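Local coordinates for protein dihydropteroate synthase (Anaplasma phagocytophilum, PDB 6UCZ) that catalyses the condensation of a dihydropterin pyrophosphate with p-aminobenzoate to give dihydropteroate, a step of folate synthesis, at residues L123-G128 and S150-I155; D130-Q135 and P144-A149; L208-L213 and S239-F244. One frame throughout, in Å; residues are numbered along the deposited sequence.

In the fold
Interactions 1 and 2 lie about 6 Å apart, centre to centre, and join different elements of one region: helix 118-127 to the turn entering strand 153-157 in interaction 1, strand 131-134 to helix 143-148 in interaction 2. The two strands are neighbours in the parallel sheet, and along the chain interaction 2 is nested within the loop that interaction 1 closes. Interaction 1, partly buried, sets leucine methyls on a serine hydroxyl and an alanine methyl; interaction 2 is buried and wholly apolar between its segments. Interaction 3, also buried, sits on the opposite side of the chain's centre and joins two loops through a lysine hydrogen bond and a sulfur-methyl contact. Interactions 2 and 3 converge on the pterin ligand, touching where Gln-135 packs on Phe-210.

Interaction 1 (L123-G128 and S150-I155); sequences LALKLG and SSAKII
Leu-125, on the last turns of helix 118-127, meets Ser-150 and Ala-152 with its two methyl groups, and the contact is best traced outward along its side chain. CB points toward segment 150-155 but stops short of touching it. With chi1 at -75°, CG stands beside the backbone N and is 4.1 Å from Ser-150 OG. Beyond CG the two branches differ in emphasis. CD1 meets mainly the serine, 3.2 Å from Ser-150 OG and 3.6 Å from Ser-150 CB; CD2 lies 3.6 Å from Ala-152 CB and farther from the hydroxyl, 4.0 Å from Ser-150 OG. The serine hydroxyl is therefore flanked by a methyl although it is polar, and its hydrogen bonds are made with the carbonyl oxygens of Ile-146 and Ala-147, in the last turn of helix 143-148. Leu-125 also packs on Ile-146 and Ile-132, which places its tip where that helix, the following turn and the sheet come together. The arrangement is the packing of helix 118-127 on the turn that leads from helix 143-148 into strand 153-157, within the TIM-barrel-type fold of dihydropteroate synthases.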
loop_
_atom_site.group_PDB
_atom_site.type_symbol
_atom_site.label_atom_id
_atom_site.label_comp_id
_atom_site.label_asym_id
_atom_site.label_seq_id
_atom_site.Cartn_x
_atom_site.Cartn_y
_atom_site.Cartn_z
ATOM N N LEU A 123 7.846 -10.777 -12.594
ATOM C CA LEU A 123 7.191 -10.703 -13.894
ATOM C C LEU A 123 6.650 -9.305 -14.150
ATOM O O LEU A 123 6.790 -8.765 -15.256
ATOM C CB LEU A 123 6.080 -11.746 -13.978
ATOM C CG LEU A 123 6.586 -13.189 -14.113
ATOM C CD1 LEU A 123 5.434 -14.175 -14.109
ATOM C CD2 LEU A 123 7.440 -13.360 -15.367
ATOM N N ALA A 124 6.058 -8.693 -13.124
ATOM C CA ALA A 124 5.545 -7.339 -13.272
ATOM C C ALA A 124 6.680 -6.364 -13.544
ATOM O O ALA A 124 6.549 -5.467 -14.386
ATOM C CB ALA A 124 4.765 -6.937 -12.013
ATOM N N LEU A 125 7.817 -6.552 -12.867
ATOM C CA LEU A 125 8.967 -5.681 -13.090
ATOM C C LEU A 125 9.479 -5.802 -14.519
ATOM O O LEU A 125 9.865 -4.797 -15.132
ATOM C CB LEU A 125 10.070 -6.002 -12.081
ATOM C CG LEU A 125 9.775 -5.467 -10.674
ATOM C CD1 LEU A 125 10.674 -6.100 -9.618
ATOM C CD2 LEU A 125 9.922 -3.960 -10.664
ATOM N N LYS A 126 9.482 -7.020 -15.072
ATOM C CA LYS A 126 9.866 -7.168 -16.472
ATOM C C LYS A 126 8.909 -6.420 -17.391
ATOM O O LYS A 126 9.330 -5.900 -18.429
ATOM C CB LYS A 126 9.939 -8.644 -16.864
ATOM C CG LYS A 126 11.202 -9.339 -16.396
ATOM C CD LYS A 126 11.072 -10.852 -16.445
ATOM C CE LYS A 126 12.300 -11.509 -15.847
ATOM N NZ LYS A 126 12.122 -12.980 -15.666
ATOM N N LEU A 127 7.631 -6.313 -17.015
ATOM C CA LEU A 127 6.707 -5.551 -17.847
ATOM C C LEU A 127 6.912 -4.049 -17.708
ATOM O O LEU A 127 6.475 -3.291 -18.583
ATOM C CB LEU A 127 5.258 -5.911 -17.509
ATOM C CG LEU A 127 4.797 -7.303 -17.921
ATOM C CD1 LEU A 127 3.333 -7.497 -17.559
ATOM C CD2 LEU A 127 5.042 -7.505 -19.426
ATOM N N GLY A 128 7.581 -3.605 -16.649
ATOM C CA GLY A 128 7.905 -2.202 -16.520
ATOM C C GLY A 128 7.311 -1.465 -15.337
ATOM O O GLY A 128 7.301 -0.229 -15.352
ATOM N N SER A 150 16.412 -5.392 -9.620
ATOM C CA SER A 150 15.546 -4.631 -10.497
ATOM C C SER A 150 15.590 -3.140 -10.232
ATOM O O SER A 150 14.974 -2.387 -10.993
ATOM C CB SER A 150 14.090 -5.108 -10.362
ATOM O OG SER A 150 13.539 -4.703 -9.111
ATOM N N SER A 151 16.286 -2.692 -9.187
ATOM C CA SER A 151 16.418 -1.281 -8.838
ATOM C C SER A 151 15.072 -0.640 -8.502
ATOM O O SER A 151 14.973 0.592 -8.423
ATOM C CB SER A 151 17.128 -0.484 -9.943
ATOM O OG SER A 151 16.365 -0.459 -11.135
ATOM N N ALA A 152 14.029 -1.449 -8.330
ATOM C CA ALA A 152 12.691 -0.947 -8.070
ATOM C C ALA A 152 12.578 -0.326 -6.682
ATOM O O ALA A 152 13.325 -0.649 -5.756
ATOM C CB ALA A 152 11.670 -2.082 -8.174
ATOM N N LYS A 153 11.617 0.576 -6.545
ATOM C CA LYS A 153 11.209 1.011 -5.220
ATOM C C LYS A 153 10.320 -0.072 -4.625
ATOM O O LYS A 153 9.582 -0.762 -5.344
ATOM C CB LYS A 153 10.465 2.341 -5.294
ATOM C CG LYS A 153 11.266 3.439 -5.972
ATOM C CD LYS A 153 10.436 4.706 -6.184
ATOM C CE LYS A 153 10.069 4.880 -7.656
ATOM N NZ LYS A 153 9.723 6.293 -7.996
ATOM N N ILE A 154 10.376 -0.226 -3.305
ATOM C CA ILE A 154 9.615 -1.290 -2.661
ATOM C C ILE A 154 8.943 -0.793 -1.390
ATOM O O ILE A 154 9.583 -0.169 -0.538
ATOM C CB ILE A 154 10.502 -2.522 -2.380
ATOM C CG1 ILE A 154 9.727 -3.563 -1.575
ATOM C CG2 ILE A 154 11.812 -2.128 -1.698
ATOM C CD1 ILE A 154 10.283 -4.971 -1.744
ATOM N N ILE A 155 7.648 -1.065 -1.267
ATOM C CA ILE A 155 6.910 -0.872 -0.024
ATOM C C ILE A 155 6.873 -2.203 0.714
ATOM O O ILE A 155 6.526 -3.233 0.123
ATOM C CB ILE A 155 5.477 -0.383 -0.293
ATOM C CG1 ILE A 155 5.492 0.851 -1.194
ATOM C CG2 ILE A 155 4.749 -0.075 1.041
ATOM C CD1 ILE A 155 4.141 1.134 -1.825
#

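Interaction 2 (D130-Q135 and P144-A149). With PMM (pterin-6-yl-methyl-monophosphate), chain C.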
loop_
_atom_site.group_PDB
_atom_site.type_symbol
_atom_site.label_atom_id
_atom_site.label_comp_id
_atom_site.label_asym_id
_atom_site.label_seq_id
_atom_site.Cartn_x
_atom_site.Cartn_y
_atom_site.Cartn_z
ATOM N N ASP A 130 6.963 0.242 -11.624
ATOM C CA ASP A 130 7.874 1.130 -10.915
ATOM C C ASP A 130 8.046 0.783 -9.447
ATOM O O ASP A 130 9.078 1.127 -8.865
ATOM C CB ASP A 130 7.372 2.575 -11.030
ATOM C CG ASP A 130 7.215 3.009 -12.474
ATOM O OD1 ASP A 130 8.240 3.368 -13.077
ATOM O OD2 ASP A 130 6.089 2.950 -13.010
ATOM N N TYR A 131 7.061 0.135 -8.835
ATOM C CA TYR A 131 7.112 -0.207 -7.421
ATOM C C TYR A 131 6.727 -1.660 -7.230
ATOM O O TYR A 131 5.826 -2.159 -7.911
ATOM C CB TYR A 131 6.127 0.624 -6.552
ATOM C CG TYR A 131 6.257 2.127 -6.586
ATOM C CD1 TYR A 131 5.758 2.871 -7.646
ATOM C CD2 TYR A 131 6.812 2.803 -5.511
ATOM C CE1 TYR A 131 5.863 4.262 -7.658
ATOM C CE2 TYR A 131 6.920 4.172 -5.507
ATOM C CZ TYR A 131 6.441 4.903 -6.575
ATOM O OH TYR A 131 6.564 6.268 -6.542
ATOM N N ILE A 132 7.384 -2.320 -6.280
ATOM C CA ILE A 132 6.814 -3.492 -5.627
ATOM C C ILE A 132 6.096 -3.022 -4.368
ATOM O O ILE A 132 6.712 -2.432 -3.472
ATOM C CB ILE A 132 7.880 -4.531 -5.258
ATOM C CG1 ILE A 132 8.764 -4.903 -6.448
ATOM C CG2 ILE A 132 7.199 -5.783 -4.680
ATOM C CD1 ILE A 132 9.924 -5.784 -6.039
ATOM N N ASN A 133 4.799 -3.258 -4.295
ATOM C CA ASN A 133 4.065 -3.026 -3.054
ATOM C C ASN A 133 4.016 -4.383 -2.356
ATOM O O ASN A 133 3.069 -5.151 -2.513
ATOM C CB ASN A 133 2.686 -2.443 -3.329
ATOM C CG ASN A 133 1.846 -2.336 -2.081
ATOM O OD1 ASN A 133 2.357 -2.419 -0.957
ATOM N ND2 ASN A 133 0.543 -2.192 -2.267
ATOM N N ASP A 134 5.070 -4.687 -1.596
ATOM C CA ASP A 134 5.222 -6.014 -0.990
ATOM C C ASP A 134 4.363 -6.064 0.255
ATOM O O ASP A 134 4.840 -5.865 1.378
ATOM C CB ASP A 134 6.678 -6.320 -0.657
ATOM C CG ASP A 134 6.851 -7.685 0.018
ATOM O OD1 ASP A 134 5.906 -8.505 -0.003
ATOM O OD2 ASP A 134 7.940 -7.934 0.572
ATOM N N GLN A 135 3.090 -6.411 0.052
ATOM C CA GLN A 135 2.153 -6.506 1.163
ATOM C C GLN A 135 2.532 -7.625 2.133
ATOM O O GLN A 135 2.086 -7.617 3.282
ATOM C CB GLN A 135 0.762 -6.756 0.589
ATOM C CG GLN A 135 -0.359 -6.758 1.582
ATOM C CD GLN A 135 -1.635 -7.322 0.996
ATOM O OE1 GLN A 135 -2.481 -7.843 1.728
ATOM N NE2 GLN A 135 -1.780 -7.233 -0.334
ATOM N N PRO A 144 13.695 -9.939 -1.544
ATOM C CA PRO A 144 14.850 -9.020 -1.586
ATOM C C PRO A 144 15.711 -9.157 -2.833
ATOM O O PRO A 144 16.167 -8.146 -3.381
ATOM C CB PRO A 144 15.626 -9.387 -0.315
ATOM C CG PRO A 144 14.572 -9.911 0.612
ATOM C CD PRO A 144 13.647 -10.685 -0.272
ATOM N N ALA A 145 15.947 -10.382 -3.302
ATOM C CA ALA A 145 16.753 -10.562 -4.503
ATOM C C ALA A 145 16.073 -9.930 -5.711
ATOM O O ALA A 145 16.733 -9.293 -6.540
ATOM C CB ALA A 145 17.016 -12.054 -4.741
ATOM N N ILE A 146 14.747 -10.066 -5.808
ATOM C CA ILE A 146 14.003 -9.468 -6.917
ATOM C C ILE A 146 14.092 -7.945 -6.875
ATOM O O ILE A 146 14.335 -7.294 -7.895
ATOM C CB ILE A 146 12.536 -9.936 -6.897
ATOM C CG1 ILE A 146 12.441 -11.410 -7.274
ATOM C CG2 ILE A 146 11.702 -9.104 -7.859
ATOM C CD1 ILE A 146 13.302 -11.767 -8.448
ATOM N N ALA A 147 13.877 -7.350 -5.697
ATOM C CA ALA A 147 13.940 -5.895 -5.602
ATOM C C ALA A 147 15.339 -5.382 -5.918
ATOM O O ALA A 147 15.496 -4.389 -6.641
ATOM C CB ALA A 147 13.505 -5.438 -4.208
ATOM N N ALA A 148 16.369 -6.062 -5.405
ATOM C CA ALA A 148 17.731 -5.592 -5.617
ATOM C C ALA A 148 18.138 -5.709 -7.076
ATOM O O ALA A 148 18.726 -4.774 -7.630
ATOM C CB ALA A 148 18.706 -6.380 -4.741
ATOM N N ALA A 149 17.764 -6.807 -7.737
ATOM C CA ALA A 149 18.165 -7.020 -9.121
ATOM C C ALA A 149 17.325 -6.223 -10.104
ATOM O O ALA A 149 17.539 -6.334 -11.314
ATOM C CB ALA A 149 18.087 -8.506 -9.476
HETATM N N5 PMM C . -4.076 -2.821 2.276
HETATM C C6 PMM C . -4.583 -3.749 1.457
HETATM C C7 PMM C . -3.845 -4.246 0.399
HETATM N N8 PMM C . -2.593 -3.870 0.114
HETATM N N1 PMM C . -0.812 -2.541 0.628
HETATM C C2 PMM C . -0.246 -1.630 1.411
HETATM N N2 PMM C . 1.009 -1.234 1.170
HETATM N N3 PMM C . -0.881 -1.069 2.486
HETATM C C4 PMM C . -2.157 -1.377 2.899
HETATM O O4 PMM C . -2.651 -0.848 3.894
HETATM C C4A PMM C . -2.825 -2.391 2.054
HETATM C C8A PMM C . -2.095 -2.941 0.938
HETATM C C9 PMM C . -5.965 -4.247 1.800
HETATM O O10 PMM C . -6.927 -3.210 1.515
HETATM P PA PMM C . -7.961 -3.304 0.274
HETATM O O1P PMM C . -8.920 -2.121 0.492
HETATM O O2P PMM C . -8.778 -4.576 0.453
HETATM O O3P PMM C . -7.221 -3.248 -1.021
#
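Ile-132 CD1 forms the first shell of the contact, meeting helix 143-148 at two neighbouring residues. It lies 4.0 Å from Ala-147 CB and 4.2 Å from Ile-146 CG2, separations that indicate ordinary apolar packing. With chi2 at 172°, the CG1 arm is extended and carries CD1 out to the helix, while the small Ala-147 lets the helix backbone come near: the two CA atoms of Ile-132 and Ala-147 are 7.5 Å apart. In the next shell, helix 118-127 adds Ala-121 against Ile-132 and Glu-122 against Ile-146. The next residue along the strand, Asn-133, serves the ligand. Its OD1 accepts a nearly straight bond from PMM N2 at 2.8 Å (176°), and its ND2 donates to PMM N1 at 3.2 Å (157°), so one amide grips two adjacent ligand nitrogens. Asp-71 OD2 accepts a further bond from Asn-133 ND2, which would fix the flip of the amide. Gln-135 NE2, hydrogen-bonded to Asp-114, approaches PMM N8 to 3.5 Å. Strand 131-134 thus opens a beta-alpha-beta unit, with helix packing on one residue and the pterin pocket served by the next.

Interaction 3 (L208-L213 and S239-F244). With PMM (pterin-6-yl-methyl-monophosphate), chain C.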
loop_
_atom_site.group_PDB
_atom_site.type_symbol
_atom_site.label_atom_id
_atom_site.label_comp_id
_atom_site.label_asym_id
_atom_site.label_seq_id
_atom_site.Cartn_x
_atom_site.Cartn_y
_atom_site.Cartn_z
ATOM N N LEU A 208 -2.298 -0.777 8.401
ATOM C CA LEU A 208 -3.503 -0.517 9.180
ATOM C C LEU A 208 -4.531 -1.609 8.940
ATOM O O LEU A 208 -4.715 -2.077 7.814
ATOM C CB LEU A 208 -4.099 0.862 8.817
ATOM C CG LEU A 208 -3.210 2.101 8.989
ATOM C CD1 LEU A 208 -4.025 3.431 8.858
ATOM C CD2 LEU A 208 -2.547 2.042 10.355
ATOM N N GLY A 209 -5.174 -2.057 10.016
ATOM C CA GLY A 209 -6.154 -3.116 9.906
ATOM C C GLY A 209 -5.605 -4.539 9.886
ATOM O O GLY A 209 -6.378 -5.477 10.093
ATOM N N PHE A 210 -4.326 -4.749 9.563
ATOM C CA PHE A 210 -3.782 -6.114 9.467
ATOM C C PHE A 210 -3.443 -6.615 10.868
ATOM O O PHE A 210 -2.389 -6.317 11.432
ATOM C CB PHE A 210 -2.580 -6.161 8.528
ATOM C CG PHE A 210 -2.960 -6.063 7.074
ATOM C CD1 PHE A 210 -3.164 -7.215 6.317
ATOM C CD2 PHE A 210 -3.144 -4.821 6.467
ATOM C CE1 PHE A 210 -3.534 -7.131 4.977
ATOM C CE2 PHE A 210 -3.523 -4.730 5.131
ATOM C CZ PHE A 210 -3.712 -5.885 4.382
ATOM N N GLY A 211 -4.381 -7.342 11.460
ATOM C CA GLY A 211 -4.253 -7.753 12.845
ATOM C C GLY A 211 -4.317 -6.617 13.837
ATOM O O GLY A 211 -3.860 -6.768 14.973
ATOM N N LYS A 212 -4.915 -5.489 13.453
ATOM C CA LYS A 212 -4.934 -4.284 14.269
ATOM C C LYS A 212 -6.384 -3.836 14.373
ATOM O O LYS A 212 -6.968 -3.378 13.385
ATOM C CB LYS A 212 -4.068 -3.201 13.628
ATOM C CG LYS A 212 -2.623 -3.642 13.424
ATOM C CD LYS A 212 -1.814 -2.598 12.688
ATOM C CE LYS A 212 -0.408 -3.111 12.397
ATOM N NZ LYS A 212 -0.393 -4.126 11.307
ATOM N N LEU A 213 -6.944 -3.933 15.574
ATOM C CA LEU A 213 -8.309 -3.520 15.806
ATOM C C LEU A 213 -8.436 -2.016 15.574
ATOM O O LEU A 213 -7.436 -1.290 15.600
ATOM C CB LEU A 213 -8.750 -3.917 17.210
ATOM C CG LEU A 213 -8.911 -5.425 17.371
ATOM C CD1 LEU A 213 -9.200 -5.779 18.815
ATOM C CD2 LEU A 213 -10.007 -5.942 16.451
ATOM N N SER A 239 -7.738 3.544 3.419
ATOM C CA SER A 239 -8.947 3.806 2.647
ATOM C C SER A 239 -10.009 2.736 2.856
ATOM O O SER A 239 -9.778 1.563 2.573
ATOM C CB SER A 239 -8.584 3.929 1.168
ATOM O OG SER A 239 -9.722 4.267 0.415
ATOM N N ARG A 240 -11.188 3.152 3.339
ATOM C CA ARG A 240 -12.353 2.296 3.539
ATOM C C ARG A 240 -12.109 1.181 4.560
ATOM O O ARG A 240 -12.934 0.273 4.673
ATOM C CB ARG A 240 -12.838 1.669 2.222
ATOM C CG ARG A 240 -13.184 2.666 1.104
ATOM C CD ARG A 240 -13.663 1.926 -0.131
ATOM N NE ARG A 240 -14.008 2.850 -1.204
ATOM C CZ ARG A 240 -14.359 2.478 -2.426
ATOM N NH1 ARG A 240 -14.407 1.192 -2.745
ATOM N NH2 ARG A 240 -14.657 3.394 -3.334
ATOM N N LYS A 241 -11.039 1.258 5.345
ATOM C CA LYS A 241 -10.675 0.159 6.243
ATOM C C LYS A 241 -11.644 0.069 7.423
ATOM O O LYS A 241 -12.329 1.032 7.786
ATOM C CB LYS A 241 -9.241 0.346 6.738
ATOM C CG LYS A 241 -8.164 0.153 5.628
ATOM C CD LYS A 241 -7.509 -1.201 5.785
ATOM C CE LYS A 241 -6.642 -1.656 4.599
ATOM N NZ LYS A 241 -5.270 -1.183 4.736
ATOM N N SER A 242 -11.704 -1.123 8.022
ATOM C CA SER A 242 -12.650 -1.353 9.103
ATOM C C SER A 242 -12.384 -0.459 10.308
ATOM O O SER A 242 -13.268 -0.325 11.163
ATOM C CB SER A 242 -12.621 -2.828 9.518
ATOM O OG SER A 242 -11.367 -3.148 10.058
ATOM N N MET A 243 -11.201 0.168 10.395
ATOM C CA MET A 243 -10.972 1.151 11.452
ATOM C C MET A 243 -12.072 2.219 11.477
ATOM O O MET A 243 -12.385 2.771 12.539
ATOM C CB MET A 243 -9.591 1.791 11.298
ATOM C CG MET A 243 -9.409 2.646 10.016
ATOM S SD MET A 243 -7.718 3.222 9.711
ATOM C CE MET A 243 -7.509 4.350 11.088
ATOM N N PHE A 244 -12.702 2.490 10.335
ATOM C CA PHE A 244 -13.791 3.461 10.317
ATOM C C PHE A 244 -15.079 2.911 10.902
ATOM O O PHE A 244 -16.044 3.656 11.021
ATOM C CB PHE A 244 -14.040 3.961 8.892
ATOM C CG PHE A 244 -12.958 4.860 8.386
ATOM C CD1 PHE A 244 -12.954 6.218 8.704
ATOM C CD2 PHE A 244 -11.894 4.342 7.663
ATOM C CE1 PHE A 244 -11.933 7.065 8.248
ATOM C CE2 PHE A 244 -10.875 5.166 7.233
ATOM C CZ PHE A 244 -10.902 6.543 7.526
HETATM N N5 PMM C . -4.076 -2.821 2.276
HETATM C C6 PMM C . -4.583 -3.749 1.457
HETATM C C7 PMM C . -3.845 -4.246 0.399
HETATM N N8 PMM C . -2.593 -3.870 0.114
HETATM N N1 PMM C . -0.812 -2.541 0.628
HETATM C C2 PMM C . -0.246 -1.630 1.411
HETATM N N2 PMM C . 1.009 -1.234 1.170
HETATM N N3 PMM C . -0.881 -1.069 2.486
HETATM C C4 PMM C . -2.157 -1.377 2.899
HETATM O O4 PMM C . -2.651 -0.848 3.894
HETATM C C4A PMM C . -2.825 -2.391 2.054
HETATM C C8A PMM C . -2.095 -2.941 0.938
HETATM C C9 PMM C . -5.965 -4.247 1.800
HETATM O O10 PMM C . -6.927 -3.210 1.515
HETATM P PA PMM C . -7.961 -3.304 0.274
HETATM O O1P PMM C . -8.920 -2.121 0.492
HETATM O O2P PMM C . -8.778 -4.576 0.453
HETATM O O3P PMM C . -7.221 -3.248 -1.021
#
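Lys-241 NZ provides the polar link between the two loops, donating to Leu-208 O at 3.3 Å with a C=O...N angle of 142° and a tilt of 28° from the carbonyl plane. The same amino group donates to PMM N5 at 3.2 Å, and it stands 2.8 Å from PMM O4; Gly-237 O is a further hydrogen-bond partner. Bends at chi2 (-103°) and at chi4 turn the lysine chain so that NZ lies between the Leu-208 carbonyl and the pterin, while its CE passes 3.5 Å from PMM O10. Within the first loop, Lys-212 NZ donates to Phe-210 O.

Aromatic contacts come next. PMM N5 lies at the edge of the Phe-210 ring, near its plane and 3.5 Å from CE2, whereas Lys-241 NZ approaches that ring obliquely.

Apolar packing completes the contact, as Leu-208 CD1 meets Met-243 SD at 3.8 Å and the two side chains cross obliquely. Helix 214-222 adds Ser-217 beside both of them.

Taken together, the bonds imply that a single side chain bridges the 208-213 loop and the pterin: NZ of Lys-241 grips Leu-208 O, Gly-237 O and PMM N5 at once, with O4 close by, so the bound ligand and this loop share one donor.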